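Local coordinates for protein putative hydrolase (PDB 4HBS) that is a putative hydrolase of unknown substrate with a five-bladed beta-propeller fold, probably related to the beta-fructosidase clan, at residues P16-D19 and S20-L24. Numbering follows the deposited sequence.
Sequences PQID and SEWNL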
ATOM      1  N   PRO A  16      -3.576  -7.194 -25.766  1.00 63.06           N
ATOM      2  CA  PRO A  16      -3.557  -5.827 -25.228  1.00 61.96           C
ATOM      3  C   PRO A  16      -2.834  -4.846 -26.141  1.00 65.70           C
ATOM      4  O   PRO A  16      -1.824  -5.203 -26.747  1.00 65.68           O
ATOM      5  CB  PRO A  16      -2.860  -5.994 -23.874  1.00 61.94           C
ATOM      6  CG  PRO A  16      -1.970  -7.167 -24.043  1.00 66.20           C
ATOM      7  CD  PRO A  16      -2.687  -8.091 -24.995  1.00 63.39           C
ATOM      8  N   GLN A  17      -3.385  -3.622 -26.273  1.00 62.46           N
ATOM      9  CA  GLN A  17      -2.805  -2.564 -27.107  1.00 63.26           C
ATOM     10  C   GLN A  17      -1.942  -1.704 -26.215  1.00 64.99           C
ATOM     11  O   GLN A  17      -2.474  -0.928 -25.414  1.00 64.45           O
ATOM     12  CB  GLN A  17      -3.905  -1.724 -27.802  1.00 66.64           C
ATOM     13  CG  GLN A  17      -4.743  -2.512 -28.825  1.00 88.99           C
ATOM     14  CD  GLN A  17      -6.083  -2.964 -28.263  1.00115.02           C
ATOM     15  OE1 GLN A  17      -7.004  -2.157 -28.074  1.00114.34           O
ATOM     16  NE2 GLN A  17      -6.231  -4.256 -27.971  1.00104.78           N
ATOM     17  N   ILE A  18      -0.609  -1.885 -26.299  1.00 59.83           N
ATOM     18  CA  ILE A  18       0.348  -1.170 -25.452  1.00 57.60           C
ATOM     19  C   ILE A  18       1.009  -0.036 -26.243  1.00 62.55           C
ATOM     20  O   ILE A  18       1.620  -0.280 -27.274  1.00 62.88           O
ATOM     21  CB  ILE A  18       1.405  -2.172 -24.836  1.00 58.67           C
ATOM     22  CG1 ILE A  18       0.879  -2.773 -23.517  1.00 57.17           C
ATOM     23  CG2 ILE A  18       2.766  -1.501 -24.548  1.00 59.33           C
ATOM     24  CD1 ILE A  18      -0.220  -3.611 -23.633  1.00 62.11           C
ATOM     25  N   ASP A  19       0.912   1.195 -25.726  1.00 60.19           N
ATOM     26  CA  ASP A  19       1.592   2.359 -26.298  1.00 61.63           C
ATOM     27  C   ASP A  19       3.050   2.246 -25.876  1.00 64.40           C
ATOM     28  O   ASP A  19       3.319   1.947 -24.713  1.00 62.45           O
ATOM     29  CB  ASP A  19       0.953   3.672 -25.774  1.00 64.26           C
ATOM     30  CG  ASP A  19       1.353   4.967 -26.480  1.00 79.94           C
ATOM     31  OD1 ASP A  19       2.431   4.996 -27.114  1.00 82.18           O
ATOM     32  OD2 ASP A  19       0.628   5.973 -26.326  1.00 87.02           O
ATOM     33  N   SER A  20       3.990   2.444 -26.805  1.00 62.96           N
ATOM     34  CA  SER A  20       5.421   2.354 -26.499  1.00 62.55           C
ATOM     35  C   SER A  20       5.835   3.435 -25.494  1.00 66.88           C
ATOM     36  O   SER A  20       6.785   3.216 -24.736  1.00 66.28           O
ATOM     37  CB  SER A  20       6.261   2.448 -27.769  1.00 67.45           C
ATOM     38  OG  SER A  20       6.069   3.682 -28.439  1.00 78.79           O
ATOM     39  N   GLU A  21       5.090   4.579 -25.454  1.00 63.83           N
ATOM     40  CA  GLU A  21       5.317   5.670 -24.495  1.00 63.32           C
ATOM     41  C   GLU A  21       5.184   5.175 -23.023  1.00 65.00           C
ATOM     42  O   GLU A  21       5.881   5.700 -22.153  1.00 64.69           O
ATOM     43  CB  GLU A  21       4.325   6.828 -24.760  1.00 66.16           C
ATOM     44  CG  GLU A  21       4.599   8.096 -23.945  1.00 83.56           C
ATOM     45  CD  GLU A  21       3.936   8.259 -22.579  1.00116.79           C
ATOM     46  OE1 GLU A  21       3.030   7.465 -22.241  1.00108.93           O
ATOM     47  OE2 GLU A  21       4.325   9.199 -21.846  1.00119.09           O
ATOM     48  N   TRP A  22       4.325   4.141 -22.762  1.00 59.24           N
ATOM     49  CA  TRP A  22       4.099   3.572 -21.420  1.00 56.29           C
ATOM     50  C   TRP A  22       5.349   2.879 -20.838  1.00 58.21           C
ATOM     51  O   TRP A  22       5.406   2.663 -19.627  1.00 57.31           O
ATOM     52  CB  TRP A  22       2.926   2.569 -21.432  1.00 54.78           C
ATOM     53  CG  TRP A  22       1.599   3.136 -21.876  1.00 57.20           C
ATOM     54  CD1 TRP A  22       1.285   4.449 -22.075  1.00 60.84           C
ATOM     55  CD2 TRP A  22       0.396   2.394 -22.141  1.00 57.72           C
ATOM     56  NE1 TRP A  22      -0.023   4.570 -22.484  1.00 60.97           N
ATOM     57  CE2 TRP A  22      -0.592   3.324 -22.543  1.00 62.39           C
ATOM     58  CE3 TRP A  22       0.055   1.026 -22.088  1.00 58.63           C
ATOM     59  CZ2 TRP A  22      -1.908   2.941 -22.837  1.00 62.44           C
ATOM     60  CZ3 TRP A  22      -1.234   0.641 -22.438  1.00 60.88           C
ATOM     61  CH2 TRP A  22      -2.200   1.593 -22.806  1.00 62.61           C
ATOM     62  N   ASN A  23       6.328   2.518 -21.691  1.00 53.64           N
ATOM     63  CA  ASN A  23       7.581   1.867 -21.309  1.00 51.86           C
ATOM     64  C   ASN A  23       7.324   0.596 -20.448  1.00 53.59           C
ATOM     65  O   ASN A  23       7.902   0.413 -19.372  1.00 52.86           O
ATOM     66  CB  ASN A  23       8.537   2.858 -20.618  1.00 50.79           C
ATOM     67  CG  ASN A  23      10.007   2.450 -20.636  1.00 70.07           C
ATOM     68  OD1 ASN A  23      10.393   1.399 -21.179  1.00 62.75           O
ATOM     69  ND2 ASN A  23      10.853   3.228 -19.951  1.00 59.48           N
ATOM     70  N   LEU A  24       6.448  -0.277 -20.959  1.00 49.13           N
ATOM     71  CA  LEU A  24       6.140  -1.566 -20.348  1.00 47.42           C
ATOM     72  C   LEU A  24       7.032  -2.627 -21.007  1.00 50.41           C
ATOM     73  O   LEU A  24       7.339  -2.519 -22.198  1.00 50.36           O
ATOM     74  CB  LEU A  24       4.647  -1.925 -20.521  1.00 47.68           C
ATOM     75  CG  LEU A  24       3.620  -0.927 -19.983  1.00 52.17           C
ATOM     76  CD1 LEU A  24       2.239  -1.486 -20.083  1.00 52.14           C
ATOM     77  CD2 LEU A  24       3.899  -0.565 -18.560  1.00 54.77           C
TER
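Asp19 and Trp22 meet where the incoming chain turns into a short 3-10 segment. Asp19 CB lies 3.6 Å from the centroid of the five-membered ring of Trp22 and 12° off the ring normal, a CH-pi contact over one face. Two hydrogen bonds accepted by Asp19 hold the start of the turn. Trp22 N donates to Asp19 O at 3.1 Å, closing the i to i+3 turn that begins the 3-10 segment 20-22. Glu21 N reaches the carboxylate of the same aspartate, with Asp19 OD1 as acceptor at 3.2 Å; the N-H points almost straight at it (166°) but from above the carboxylate plane. This side-chain-to-i+2 amide bond is the signature of an Asx turn, here placed at the start of the 3-10 turn. CG of Asp19, anti to the backbone N (chi1 -168°), lies beside the carbonyl carbon and brings the carboxylate to the Glu21 amide. On the six-membered side of the indole, Ile18 CG1 is 4.1 Å from Trp22 CE3, and the same CG1 packs 3.9 Å from Leu24 CD1, the two aliphatic chains crossing at about a right angle. Further out, Glu21 OE2 makes a salt bridge to Lys44 of helix 43-48, and Arg367 forms a cation-pi contact with Trp22. Ile18 and Leu24 also rest on Tyr40 of strand 38-42 and, with Trp22, on Phe403 of strand 399-403, so the turn seats at the propeller surface as it leads into strand 24-26, which edges a five-stranded antiparallel sheet and pairs with strand 38-42.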